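Local coordinates for protein sensory transduction histidine kinase, putative (Borrelia burgdorferi, PDB 5BWJ) that is probably a membrane-bound hybrid histidine kinase that autophosphorylates from ATP, here represented by a periplasmic Venus flytrap sensor domain thought to detect small molecules, at residues D6-K11 against N43-M48; E63-G68 against V189-N194; F81-A86 against N203-S208. All coordinates share one frame; numbering follows the deposited sequence.

Contact 1 (D6-K11 against N43-M48); sequences DIFKFK and NNADIM
Asp6 and Asp46 begin a run of four backbone hydrogen bonds that joins strand 6-11 to strand 45-48 in parallel, the two short axes passing 4.6 Å apart at 26°. Asp46 N donates a hydrogen bond to Asp6 O at 2.8 Å, and Asp46 O in turn accepts from Phe8 N, whose approach is tilted 28° from the carbonyl plane. One step on, Met48 N donates to Phe8 O, and Met48 O receives Phe10 N at 2.7 Å in an almost linear bond running nearly along the C=O axis. Asp46 and Met48 thus both turn N-H and C=O to strand 6-11, each group satisfied by a different residue. Phe8 O also takes a CA-H...O contact from Ile47 CA, 3.3 Å away.

On the face bearing Phe8 and Ile47, Ala45 CB lies at the edge of the Phe8 ring, 3.9 Å from CD2. Ile47 has CG2 beside its backbone N while CG1 takes the crowded position (chi1 54°); CG2 meets Phe10 CE2 at 3.8 Å. On the other face, Lys9 and Met48 run side by side, CG to CG 4.2 Å. The lysine then stays extended and leads away, its NZ forming salt bridges with Glu61 and Glu50, which probably favours its charged form.

Ahead of the strand, Asn44, with positive phi, closes helix 32-42 in a Schellman motif, and Asn43 ND2 bonds to Trp39 O. This helix packs against Phe10 and Ile47, with Leu36 touching both and Trp39 meeting the Phe10 ring edge-to-face. Helix 197-200 reaches Phe8 through Ile198, and strand 65-69 bonds to the other side of strand 6-13.

Contact 2 (E63-G68 against V189-N194); sequences EAIYLG and VAISRN
Strands 65-67 and 189-192 run antiparallel with a marked twist, 144° between their short axes, and Tyr66 and Ala190 form a hydrogen-bonded pair: Tyr66 N to Ala190 O is 2.8 Å, and Ala190 N returns to Tyr66 O at 3.0 Å in the carbonyl plane. Where the strands diverge, one water carries on the connection, donating to Ala64 O at 2.6 Å and accepting from Ser192 N at 2.7 Å.

The side chains of Ile65, Val189 and Leu67 interlock through their methyl groups. Ile65 holds CG2 opposite its backbone N and CG1 beside it (chi1 -54°), which brings CG2 to 3.5 Å from Val189 CG1, a tight fit for two carbons. The CG2 methyl of Val189 lies 3.6 Å from Leu67 CD2, these two side chains running alongside each other. The Ile191 and Ile65 side chains lie side by side, pointing the same way, CG2 to CG2 4.1 Å, while the longer branch of Ile191 leads away. On the face bearing Tyr66, Ala190 O sits near the plane of the phenol ring at its edge; the hydroxyl reaches on to a hydrogen bond with Glu61 N, and Phe79 meets the ring edge-to-face.

At the end of the strand, Ser192 OG accepts from Asn194 N, 3.2 Å away, making an ST turn, and also bonds to Asp62. The strand order 45-52, 6-13, 65-69, 184-192, 79-94, with 184-192 alone antiparallel as it returns from the other lobe, is that of a type II periplasmic-binding-protein lobe, consistent with the Venus flytrap domain.

Contact 3 (F81-A86 against N203-S208); sequences FKSELA and NLDLFS. With NO3 (nitrate ion), chain I.
Leu85 O and Glu84 O approach the Phe207 ring obliquely, Leu85 O 3.2 Å from Phe207 CD1, and Glu84 O lies 3.4 Å from Phe207 CB. In this Venus flytrap domain the contact lays the loop after helix 197-200 along strand 79-94, at a corner around Ser83 and a classic beta bulge where Leu85 and Ala86 both face Asn187. Phe207 holds its ring opposite the backbone N (chi1 177°), and it also packs on Ser184 of the second subunit.

The other flat group is a nitrate ion, probably from the crystallisation liquor, lodged between the segments. Leu204 N donates to its O2 at 3.2 Å, while Ser83 CB and the bent chain of Lys82 lie close by, Lys82 CE at 3.6 Å from O2.

Leu85 CD1 reaches back to Leu206 CB at 4.0 Å, their side chains crossing at a slant. Leu206 carries on to Ile35, Leu36 and Trp39 of helix 32-42, so the apolar packing continues onto that helix. Asp205 centres an inverse gamma turn, and its O accepts from Ser208 OG at 2.7 Å. A single water bridges the segments: it accepts from Phe207 N, bonds to Ser83 OG, and donates to Glu84 O at 2.7 Å.

How the contacts relate
All three contacts reach one mixed sheet. Contacts 1 and 2, with centres about 13 Å apart, meet where strands 6-13 and 65-69 pair, with a probable 2.8 Å hydrogen bond from Ile65 N to Lys9 O and Phe10 CZ packed 3.5 Å from Ile65 CD1. Contacts 2 and 3, about 12 Å apart between centres, meet through strands 184-192 and 79-94, with a probable 2.6 Å hydrogen bond from Lys82 N to Val189 O. Leu204 of contact 3 touches Ile65 and Ile191. Contacts 1 and 3, about 15 Å apart between centres, do not touch. All lie away from Glu29, which binds magnesium in a crystal of this protein, though not in this chain; the nitrate belongs to contact 3.

Contact 1 (D6-K11 against N43-M48)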
ATOM      1  N   ASP B   6      15.467  26.306  11.975  1.00 66.45           N
ATOM      2  CA  ASP B   6      15.292  26.386  10.529  1.00 68.43           C
ATOM      3  C   ASP B   6      13.860  26.058  10.126  1.00 63.11           C
ATOM      4  O   ASP B   6      13.126  25.413  10.876  1.00 65.66           O
ATOM      5  CB  ASP B   6      16.256  25.432   9.820  1.00 73.38           C
ATOM      6  CG  ASP B   6      17.709  25.753  10.102  1.00 78.57           C
ATOM      7  OD1 ASP B   6      18.050  26.952  10.199  1.00 80.49           O
ATOM      8  OD2 ASP B   6      18.512  24.805  10.225  1.00 80.16           O
ATOM      9  N   ILE B   7      13.476  26.501   8.932  1.00 56.21           N
ATOM     10  CA  ILE B   7      12.159  26.210   8.377  1.00 52.33           C
ATOM     11  C   ILE B   7      12.316  25.617   6.976  1.00 49.88           C
ATOM     12  O   ILE B   7      13.072  26.137   6.158  1.00 50.75           O
ATOM     13  CB  ILE B   7      11.274  27.476   8.332  1.00 55.24           C
ATOM     14  CG1 ILE B   7       9.944  27.178   7.635  1.00 56.03           C
ATOM     15  CG2 ILE B   7      12.002  28.626   7.639  1.00 59.48           C
ATOM     16  CD1 ILE B   7       8.898  28.256   7.831  1.00 58.47           C
ATOM     17  N   PHE B   8      11.613  24.516   6.716  1.00 46.97           N
ATOM     18  CA  PHE B   8      11.729  23.807   5.444  1.00 45.93           C
ATOM     19  C   PHE B   8      10.367  23.583   4.798  1.00 44.92           C
ATOM     20  O   PHE B   8       9.380  23.308   5.477  1.00 48.35           O
ATOM     21  CB  PHE B   8      12.437  22.465   5.642  1.00 44.57           C
ATOM     22  CG  PHE B   8      13.851  22.594   6.129  1.00 46.57           C
ATOM     23  CD1 PHE B   8      14.853  23.031   5.278  1.00 47.81           C
ATOM     24  CD2 PHE B   8      14.180  22.277   7.436  1.00 48.09           C
ATOM     25  CE1 PHE B   8      16.157  23.155   5.723  1.00 49.24           C
ATOM     26  CE2 PHE B   8      15.483  22.396   7.887  1.00 49.22           C
ATOM     27  CZ  PHE B   8      16.471  22.836   7.029  1.00 49.88           C
ATOM     28  N   LYS B   9      10.332  23.700   3.475  1.00 42.33           N
ATOM     29  CA  LYS B   9       9.101  23.539   2.712  1.00 42.34           C
ATOM     30  C   LYS B   9       9.032  22.154   2.079  1.00 39.15           C
ATOM     31  O   LYS B   9       9.957  21.730   1.384  1.00 39.62           O
ATOM     32  CB  LYS B   9       9.008  24.621   1.635  1.00 50.29           C
ATOM     33  CG  LYS B   9       7.693  24.654   0.881  1.00 59.35           C
ATOM     34  CD  LYS B   9       7.627  25.872  -0.028  1.00 70.28           C
ATOM     35  CE  LYS B   9       6.272  26.004  -0.701  1.00 78.42           C
ATOM     36  NZ  LYS B   9       6.183  27.243  -1.525  1.00 84.19           N
ATOM     37  N   PHE B  10       7.934  21.451   2.337  1.00 36.83           N
ATOM     38  CA  PHE B  10       7.667  20.163   1.709  1.00 36.94           C
ATOM     39  C   PHE B  10       6.551  20.305   0.680  1.00 38.95           C
ATOM     40  O   PHE B  10       5.463  20.789   0.995  1.00 41.84           O
ATOM     41  CB  PHE B  10       7.289  19.116   2.760  1.00 36.41           C
ATOM     42  CG  PHE B  10       8.456  18.616   3.567  1.00 37.16           C
ATOM     43  CD1 PHE B  10       9.090  17.432   3.232  1.00 37.53           C
ATOM     44  CD2 PHE B  10       8.919  19.330   4.658  1.00 37.08           C
ATOM     45  CE1 PHE B  10      10.166  16.966   3.972  1.00 37.55           C
ATOM     46  CE2 PHE B  10       9.992  18.873   5.401  1.00 37.37           C
ATOM     47  CZ  PHE B  10      10.616  17.686   5.057  1.00 37.39           C
ATOM     48  N   LYS B  11       6.833  19.897  -0.553  1.00 38.70           N
ATOM     49  CA  LYS B  11       5.830  19.915  -1.613  1.00 42.07           C
ATOM     50  C   LYS B  11       5.297  18.512  -1.874  1.00 39.40           C
ATOM     51  O   LYS B  11       6.027  17.634  -2.341  1.00 37.77           O
ATOM     52  CB  LYS B  11       6.408  20.506  -2.900  1.00 49.83           C
ATOM     53  CG  LYS B  11       6.470  22.026  -2.900  1.00 58.04           C
ATOM     54  CD  LYS B  11       6.774  22.564  -4.287  1.00 65.77           C
ATOM     55  CE  LYS B  11       6.811  24.079  -4.305  1.00 71.05           C
ATOM     56  NZ  LYS B  11       5.506  24.688  -3.923  1.00 73.65           N
ATOM     57  N   ASN B  43      14.986  17.122  13.994  1.00 51.61           N
ATOM     58  CA  ASN B  43      15.887  17.987  13.238  1.00 50.43           C
ATOM     59  C   ASN B  43      15.828  19.440  13.703  1.00 50.82           C
ATOM     60  O   ASN B  43      16.404  20.322  13.066  1.00 47.88           O
ATOM     61  CB  ASN B  43      15.563  17.909  11.747  1.00 51.29           C
ATOM     62  CG  ASN B  43      15.948  16.576  11.137  1.00 53.02           C
ATOM     63  OD1 ASN B  43      17.069  16.405  10.655  1.00 57.92           O
ATOM     64  ND2 ASN B  43      15.022  15.624  11.158  1.00 50.65           N
ATOM     65  N   ASN B  44      15.136  19.676  14.817  1.00 56.45           N
ATOM     66  CA  ASN B  44      15.000  21.015  15.386  1.00 61.40           C
ATOM     67  C   ASN B  44      14.622  22.039  14.319  1.00 60.54           C
ATOM     68  O   ASN B  44      15.354  22.999  14.075  1.00 63.82           O
ATOM     69  CB  ASN B  44      16.299  21.435  16.080  1.00 67.59           C
ATOM     70  CG  ASN B  44      16.150  22.727  16.869  1.00 71.28           C
ATOM     71  OD1 ASN B  44      15.073  23.036  17.378  1.00 71.62           O
ATOM     72  ND2 ASN B  44      17.234  23.490  16.965  1.00 73.46           N
ATOM     73  N   ALA B  45      13.482  21.816  13.674  1.00 56.12           N
ATOM     74  CA  ALA B  45      13.054  22.666  12.573  1.00 52.65           C
ATOM     75  C   ALA B  45      11.541  22.808  12.529  1.00 48.89           C
ATOM     76  O   ALA B  45      10.813  22.041  13.160  1.00 49.08           O
ATOM     77  CB  ALA B  45      13.568  22.110  11.255  1.00 53.54           C
ATOM     78  N   ASP B  46      11.083  23.810  11.788  1.00 45.10           N
ATOM     79  CA  ASP B  46       9.671  23.970  11.481  1.00 43.99           C
ATOM     80  C   ASP B  46       9.443  23.528  10.046  1.00 44.68           C
ATOM     81  O   ASP B  46      10.380  23.496   9.251  1.00 44.68           O
ATOM     82  CB  ASP B  46       9.231  25.419  11.684  1.00 44.95           C
ATOM     83  CG  ASP B  46       9.355  25.865  13.126  1.00 45.87           C
ATOM     84  OD1 ASP B  46       8.901  25.116  14.018  1.00 47.27           O
ATOM     85  OD2 ASP B  46       9.911  26.957  13.368  1.00 45.48           O
ATOM     86  N   ILE B  47       8.203  23.183   9.716  1.00 45.15           N
ATOM     87  CA  ILE B  47       7.890  22.701   8.379  1.00 46.94           C
ATOM     88  C   ILE B  47       6.683  23.408   7.777  1.00 43.11           C
ATOM     89  O   ILE B  47       5.777  23.851   8.487  1.00 41.00           O
ATOM     90  CB  ILE B  47       7.634  21.180   8.378  1.00 48.81           C
ATOM     91  CG1 ILE B  47       6.553  20.816   9.398  1.00 50.93           C
ATOM     92  CG2 ILE B  47       8.930  20.430   8.679  1.00 49.17           C
ATOM     93  CD1 ILE B  47       6.079  19.385   9.294  1.00 51.53           C
ATOM     94  N   MET B  48       6.710  23.517   6.453  1.00 42.05           N
ATOM     95  CA  MET B  48       5.597  24.033   5.671  1.00 40.02           C
ATOM     96  C   MET B  48       5.208  22.990   4.634  1.00 39.87           C
ATOM     97  O   MET B  48       6.052  22.528   3.868  1.00 39.84           O
ATOM     98  CB  MET B  48       5.976  25.353   4.993  1.00 39.88           C
ATOM     99  CG  MET B  48       5.035  25.787   3.874  1.00 40.34           C
ATOM    100  SD  MET B  48       3.325  25.958   4.415  1.00 82.98           S
ATOM    101  CE  MET B  48       2.516  26.277   2.851  1.00 54.03           C
TER

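Contact 2 (E63-G68 against V189-N194)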
ATOM      1  N   GLU B  63      14.591  25.102  -2.976  1.00 50.38           N
ATOM      2  CA  GLU B  63      14.686  24.949  -1.526  1.00 51.74           C
ATOM      3  C   GLU B  63      13.690  23.923  -0.983  1.00 46.08           C
ATOM      4  O   GLU B  63      13.773  23.525   0.179  1.00 45.11           O
ATOM      5  CB  GLU B  63      14.474  26.301  -0.828  1.00 57.87           C
ATOM      6  CG  GLU B  63      13.037  26.839  -0.824  1.00 62.96           C
ATOM      7  CD  GLU B  63      12.607  27.433  -2.153  1.00 68.73           C
ATOM      8  OE1 GLU B  63      13.410  27.420  -3.110  1.00 72.23           O
ATOM      9  OE2 GLU B  63      11.459  27.920  -2.237  1.00 69.75           O
ATOM     10  N   ALA B  64      12.758  23.493  -1.828  1.00 43.63           N
ATOM     11  CA  ALA B  64      11.671  22.622  -1.394  1.00 40.76           C
ATOM     12  C   ALA B  64      12.047  21.146  -1.473  1.00 43.66           C
ATOM     13  O   ALA B  64      12.820  20.734  -2.336  1.00 42.18           O
ATOM     14  CB  ALA B  64      10.428  22.888  -2.226  1.00 40.37           C
ATOM     15  N   ILE B  65      11.485  20.362  -0.558  1.00 44.24           N
ATOM     16  CA  ILE B  65      11.670  18.917  -0.542  1.00 47.65           C
ATOM     17  C   ILE B  65      10.428  18.266  -1.144  1.00 45.50           C
ATOM     18  O   ILE B  65       9.313  18.490  -0.673  1.00 44.75           O
ATOM     19  CB  ILE B  65      11.912  18.394   0.885  1.00 50.02           C
ATOM     20  CG1 ILE B  65      13.076  19.153   1.534  1.00 52.85           C
ATOM     21  CG2 ILE B  65      12.194  16.894   0.864  1.00 51.31           C
ATOM     22  CD1 ILE B  65      13.227  18.902   3.016  1.00 54.45           C
ATOM     23  N   TYR B  66      10.625  17.463  -2.186  1.00 42.95           N
ATOM     24  CA  TYR B  66       9.513  16.932  -2.971  1.00 41.27           C
ATOM     25  C   TYR B  66       9.166  15.485  -2.635  1.00 40.20           C
ATOM     26  O   TYR B  66      10.031  14.607  -2.642  1.00 40.67           O
ATOM     27  CB  TYR B  66       9.833  17.047  -4.462  1.00 44.16           C
ATOM     28  CG  TYR B  66       9.780  18.464  -4.983  1.00 48.09           C
ATOM     29  CD1 TYR B  66      10.835  19.342  -4.775  1.00 50.77           C
ATOM     30  CD2 TYR B  66       8.673  18.924  -5.682  1.00 49.42           C
ATOM     31  CE1 TYR B  66      10.787  20.639  -5.249  1.00 53.93           C
ATOM     32  CE2 TYR B  66       8.617  20.216  -6.161  1.00 52.05           C
ATOM     33  CZ  TYR B  66       9.675  21.071  -5.942  1.00 54.57           C
ATOM     34  OH  TYR B  66       9.617  22.360  -6.418  1.00 56.77           O
ATOM     35  N   LEU B  67       7.888  15.258  -2.346  1.00 40.89           N
ATOM     36  CA  LEU B  67       7.350  13.921  -2.121  1.00 41.97           C
ATOM     37  C   LEU B  67       6.321  13.598  -3.200  1.00 42.79           C
ATOM     38  O   LEU B  67       5.640  14.492  -3.702  1.00 42.59           O
ATOM     39  CB  LEU B  67       6.710  13.814  -0.734  1.00 41.25           C
ATOM     40  CG  LEU B  67       7.569  14.223   0.467  1.00 43.16           C
ATOM     41  CD1 LEU B  67       6.832  13.942   1.769  1.00 41.94           C
ATOM     42  CD2 LEU B  67       8.905  13.507   0.457  1.00 46.84           C
ATOM     43  N   GLY B  68       6.212  12.321  -3.551  1.00 42.11           N
ATOM     44  CA  GLY B  68       5.256  11.880  -4.552  1.00 40.37           C
ATOM     45  C   GLY B  68       5.845  11.771  -5.945  1.00 41.17           C
ATOM     46  O   GLY B  68       5.113  11.620  -6.922  1.00 41.44           O
ATOM     47  N   VAL B 189      12.057  10.224  -1.583  1.00 43.99           N
ATOM     48  CA  VAL B 189      12.121  11.657  -1.336  1.00 46.00           C
ATOM     49  C   VAL B 189      13.104  12.267  -2.325  1.00 44.79           C
ATOM     50  O   VAL B 189      14.149  11.677  -2.607  1.00 45.74           O
ATOM     51  CB  VAL B 189      12.566  11.971   0.107  1.00 48.09           C
ATOM     52  CG1 VAL B 189      12.569  13.473   0.356  1.00 47.50           C
ATOM     53  CG2 VAL B 189      11.662  11.268   1.111  1.00 49.69           C
ATOM     54  N   ALA B 190      12.771  13.442  -2.852  1.00 43.45           N
ATOM     55  CA  ALA B 190      13.606  14.096  -3.855  1.00 41.83           C
ATOM     56  C   ALA B 190      13.852  15.561  -3.512  1.00 40.49           C
ATOM     57  O   ALA B 190      12.959  16.257  -3.028  1.00 39.09           O
ATOM     58  CB  ALA B 190      12.961  13.981  -5.228  1.00 41.49           C
ATOM     59  N   ILE B 191      15.079  16.010  -3.762  1.00 42.00           N
ATOM     60  CA  ILE B 191      15.434  17.418  -3.641  1.00 44.27           C
ATOM     61  C   ILE B 191      16.070  17.891  -4.941  1.00 45.12           C
ATOM     62  O   ILE B 191      16.645  17.095  -5.688  1.00 43.95           O
ATOM     63  CB  ILE B 191      16.403  17.674  -2.465  1.00 45.82           C
ATOM     64  CG1 ILE B 191      17.646  16.785  -2.586  1.00 50.29           C
ATOM     65  CG2 ILE B 191      15.695  17.430  -1.138  1.00 43.34           C
ATOM     66  CD1 ILE B 191      18.762  17.159  -1.632  1.00 51.97           C
ATOM     67  N   SER B 192      15.956  19.187  -5.210  1.00 50.03           N
ATOM     68  CA  SER B 192      16.505  19.775  -6.425  1.00 57.25           C
ATOM     69  C   SER B 192      18.019  19.593  -6.500  1.00 62.58           C
ATOM     70  O   SER B 192      18.690  19.470  -5.475  1.00 62.79           O
ATOM     71  CB  SER B 192      16.155  21.263  -6.496  1.00 59.28           C
ATOM     72  OG  SER B 192      16.740  21.874  -7.633  1.00 61.65           O
ATOM     73  N   ARG B 193      18.548  19.570  -7.718  1.00 67.58           N
ATOM     74  CA  ARG B 193      19.990  19.488  -7.927  1.00 71.82           C
ATOM     75  C   ARG B 193      20.665  20.775  -7.465  1.00 69.52           C
ATOM     76  O   ARG B 193      21.780  20.752  -6.942  1.00 68.53           O
ATOM     77  CB  ARG B 193      20.311  19.226  -9.400  1.00 78.17           C
ATOM     78  CG  ARG B 193      19.923  17.840  -9.890  1.00 82.00           C
ATOM     79  CD  ARG B 193      20.821  16.765  -9.301  1.00 86.42           C
ATOM     80  NE  ARG B 193      20.507  15.439  -9.829  1.00 88.76           N
ATOM     81  CZ  ARG B 193      21.000  14.938 -10.959  1.00 90.81           C
ATOM     82  NH1 ARG B 193      20.649  13.721 -11.348  1.00 89.69           N
ATOM     83  NH2 ARG B 193      21.838  15.648 -11.703  1.00 93.36           N
ATOM     84  N   ASN B 194      19.977  21.896  -7.663  1.00 68.25           N
ATOM     85  CA  ASN B 194      20.480  23.202  -7.252  1.00 68.06           C
ATOM     86  C   ASN B 194      19.920  23.610  -5.896  1.00 67.97           C
ATOM     87  O   ASN B 194      19.713  24.794  -5.631  1.00 68.31           O
ATOM     88  CB  ASN B 194      20.133  24.261  -8.299  1.00 66.77           C
TER
HETATM   89  O   HOH W   1      15.343  20.830  -3.129  1.00 39.80           O

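Contact 3 (F81-A86 against N203-S208)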
ATOM      1  N   PHE B  81      17.158  11.943  -6.261  1.00 52.25           N
ATOM      2  CA  PHE B  81      16.278  11.060  -5.504  1.00 52.13           C
ATOM      3  C   PHE B  81      17.021  10.427  -4.332  1.00 56.53           C
ATOM      4  O   PHE B  81      18.067   9.807  -4.508  1.00 58.63           O
ATOM      5  CB  PHE B  81      15.694   9.985  -6.420  1.00 51.50           C
ATOM      6  CG  PHE B  81      14.745  10.526  -7.452  1.00 50.50           C
ATOM      7  CD1 PHE B  81      15.217  11.008  -8.662  1.00 52.49           C
ATOM      8  CD2 PHE B  81      13.383  10.562  -7.208  1.00 48.30           C
ATOM      9  CE1 PHE B  81      14.346  11.509  -9.610  1.00 52.05           C
ATOM     10  CE2 PHE B  81      12.508  11.062  -8.153  1.00 47.59           C
ATOM     11  CZ  PHE B  81      12.990  11.537  -9.354  1.00 49.59           C
ATOM     12  N   LYS B  82      16.456  10.586  -3.139  1.00 59.98           N
ATOM     13  CA  LYS B  82      17.130  10.224  -1.898  1.00 63.96           C
ATOM     14  C   LYS B  82      16.497   8.981  -1.261  1.00 63.32           C
ATOM     15  O   LYS B  82      16.280   7.974  -1.937  1.00 64.39           O
ATOM     16  CB  LYS B  82      17.097  11.410  -0.925  1.00 67.15           C
ATOM     17  CG  LYS B  82      17.639  12.717  -1.501  1.00 72.79           C
ATOM     18  CD  LYS B  82      19.139  12.856  -1.295  1.00 78.33           C
ATOM     19  CE  LYS B  82      19.472  13.229   0.142  1.00 80.32           C
ATOM     20  NZ  LYS B  82      20.915  13.551   0.322  1.00 82.66           N
ATOM     21  N   SER B  83      16.198   9.057   0.034  1.00 62.76           N
ATOM     22  CA  SER B  83      15.705   7.906   0.782  1.00 64.48           C
ATOM     23  C   SER B  83      14.353   7.408   0.281  1.00 59.49           C
ATOM     24  O   SER B  83      13.557   8.172  -0.266  1.00 56.15           O
ATOM     25  CB  SER B  83      15.601   8.253   2.268  1.00 70.12           C
ATOM     26  OG  SER B  83      15.104   7.156   3.014  1.00 75.36           O
ATOM     27  N   GLU B  84      14.110   6.116   0.477  1.00 58.91           N
ATOM     28  CA  GLU B  84      12.858   5.485   0.085  1.00 59.13           C
ATOM     29  C   GLU B  84      11.785   5.720   1.145  1.00 55.05           C
ATOM     30  O   GLU B  84      12.025   5.522   2.337  1.00 54.44           O
ATOM     31  CB  GLU B  84      13.073   3.986  -0.138  1.00 64.78           C
ATOM     32  CG  GLU B  84      11.824   3.209  -0.517  1.00 70.43           C
ATOM     33  CD  GLU B  84      12.119   1.742  -0.783  1.00 76.94           C
ATOM     34  OE1 GLU B  84      13.090   1.453  -1.515  1.00 81.77           O
ATOM     35  OE2 GLU B  84      11.387   0.880  -0.254  1.00 76.66           O
ATOM     36  N   LEU B  85      10.604   6.140   0.704  1.00 52.29           N
ATOM     37  CA  LEU B  85       9.503   6.431   1.615  1.00 52.35           C
ATOM     38  C   LEU B  85       8.539   5.251   1.706  1.00 52.80           C
ATOM     39  O   LEU B  85       8.076   4.899   2.790  1.00 55.28           O
ATOM     40  CB  LEU B  85       8.761   7.688   1.161  1.00 53.45           C
ATOM     41  CG  LEU B  85       7.561   8.122   2.004  1.00 54.08           C
ATOM     42  CD1 LEU B  85       7.931   8.261   3.475  1.00 54.83           C
ATOM     43  CD2 LEU B  85       7.005   9.430   1.471  1.00 53.21           C
ATOM     44  N   ALA B  86       8.242   4.648   0.562  1.00 53.06           N
ATOM     45  CA  ALA B  86       7.373   3.480   0.515  1.00 52.68           C
ATOM     46  C   ALA B  86       7.477   2.806  -0.846  1.00 50.93           C
ATOM     47  O   ALA B  86       8.126   3.323  -1.758  1.00 56.74           O
ATOM     48  CB  ALA B  86       5.934   3.871   0.803  1.00 53.23           C
ATOM     49  N   ASN B 203      19.027  14.924   6.707  1.00 56.98           N
ATOM     50  CA  ASN B 203      18.734  13.500   6.652  1.00 58.54           C
ATOM     51  C   ASN B 203      17.235  13.318   6.442  1.00 52.40           C
ATOM     52  O   ASN B 203      16.447  13.490   7.371  1.00 50.31           O
ATOM     53  CB  ASN B 203      19.194  12.798   7.931  1.00 66.73           C
ATOM     54  CG  ASN B 203      18.963  11.298   7.890  1.00 72.83           C
ATOM     55  OD1 ASN B 203      18.715  10.724   6.830  1.00 75.68           O
ATOM     56  ND2 ASN B 203      19.049  10.655   9.050  1.00 74.88           N
ATOM     57  N   LEU B 204      16.850  12.987   5.213  1.00 49.64           N
ATOM     58  CA  LEU B 204      15.440  12.903   4.843  1.00 47.11           C
ATOM     59  C   LEU B 204      14.921  11.468   4.865  1.00 46.22           C
ATOM     60  O   LEU B 204      14.176  11.055   3.975  1.00 44.13           O
ATOM     61  CB  LEU B 204      15.226  13.516   3.455  1.00 46.24           C
ATOM     62  CG  LEU B 204      15.611  14.993   3.320  1.00 45.66           C
ATOM     63  CD1 LEU B 204      15.425  15.461   1.886  1.00 46.41           C
ATOM     64  CD2 LEU B 204      14.799  15.859   4.271  1.00 43.77           C
ATOM     65  N   ASP B 205      15.311  10.714   5.887  1.00 48.06           N
ATOM     66  CA  ASP B 205      14.821   9.352   6.058  1.00 50.61           C
ATOM     67  C   ASP B 205      13.496   9.390   6.817  1.00 46.08           C
ATOM     68  O   ASP B 205      13.437   9.085   8.008  1.00 45.99           O
ATOM     69  CB  ASP B 205      15.852   8.489   6.796  1.00 59.14           C
ATOM     70  CG  ASP B 205      15.563   7.000   6.681  1.00 65.31           C
ATOM     71  OD1 ASP B 205      14.428   6.633   6.306  1.00 65.44           O
ATOM     72  OD2 ASP B 205      16.473   6.194   6.966  1.00 69.86           O
ATOM     73  N   LEU B 206      12.435   9.777   6.116  1.00 45.87           N
ATOM     74  CA  LEU B 206      11.121   9.914   6.731  1.00 39.81           C
ATOM     75  C   LEU B 206      10.548   8.555   7.116  1.00 42.29           C
ATOM     76  O   LEU B 206       9.793   8.443   8.080  1.00 41.88           O
ATOM     77  CB  LEU B 206      10.161  10.637   5.782  1.00 38.13           C
ATOM     78  CG  LEU B 206      10.599  12.027   5.319  1.00 38.20           C
ATOM     79  CD1 LEU B 206       9.606  12.589   4.309  1.00 38.84           C
ATOM     80  CD2 LEU B 206      10.752  12.975   6.500  1.00 39.52           C
ATOM     81  N   PHE B 207      10.916   7.525   6.364  1.00 41.35           N
ATOM     82  CA  PHE B 207      10.399   6.181   6.599  1.00 46.59           C
ATOM     83  C   PHE B 207      10.801   5.644   7.970  1.00 47.32           C
ATOM     84  O   PHE B 207      10.070   4.860   8.573  1.00 47.23           O
ATOM     85  CB  PHE B 207      10.886   5.227   5.507  1.00 55.09           C
ATOM     86  CG  PHE B 207      10.461   3.801   5.718  1.00 64.52           C
ATOM     87  CD1 PHE B 207       9.195   3.380   5.348  1.00 66.24           C
ATOM     88  CD2 PHE B 207      11.329   2.882   6.285  1.00 71.81           C
ATOM     89  CE1 PHE B 207       8.800   2.069   5.541  1.00 69.93           C
ATOM     90  CE2 PHE B 207      10.940   1.569   6.481  1.00 75.36           C
ATOM     91  CZ  PHE B 207       9.675   1.162   6.109  1.00 74.06           C
ATOM     92  N   SER B 208      11.959   6.070   8.463  1.00 50.86           N
ATOM     93  CA  SER B 208      12.455   5.596   9.750  1.00 56.54           C
ATOM     94  C   SER B 208      11.533   6.019  10.892  1.00 55.68           C
ATOM     95  O   SER B 208      11.479   5.359  11.931  1.00 60.76           O
ATOM     96  CB  SER B 208      13.870   6.116  10.004  1.00 60.61           C
ATOM     97  OG  SER B 208      13.877   7.525  10.157  1.00 61.67           O
TER
HETATM   98  N   NO3 I 301      18.419  10.691   3.206  1.00169.01           N
HETATM   99  O1  NO3 I 301      17.699  10.217   4.130  1.00169.13           O
HETATM  100  O2  NO3 I 301      19.127  11.718   3.418  1.00169.10           O
HETATM  101  O3  NO3 I 301      18.432  10.139   2.068  1.00168.83           O
HETATM  102  O   HOH W   2      12.320   7.744   3.797  1.00 46.26           O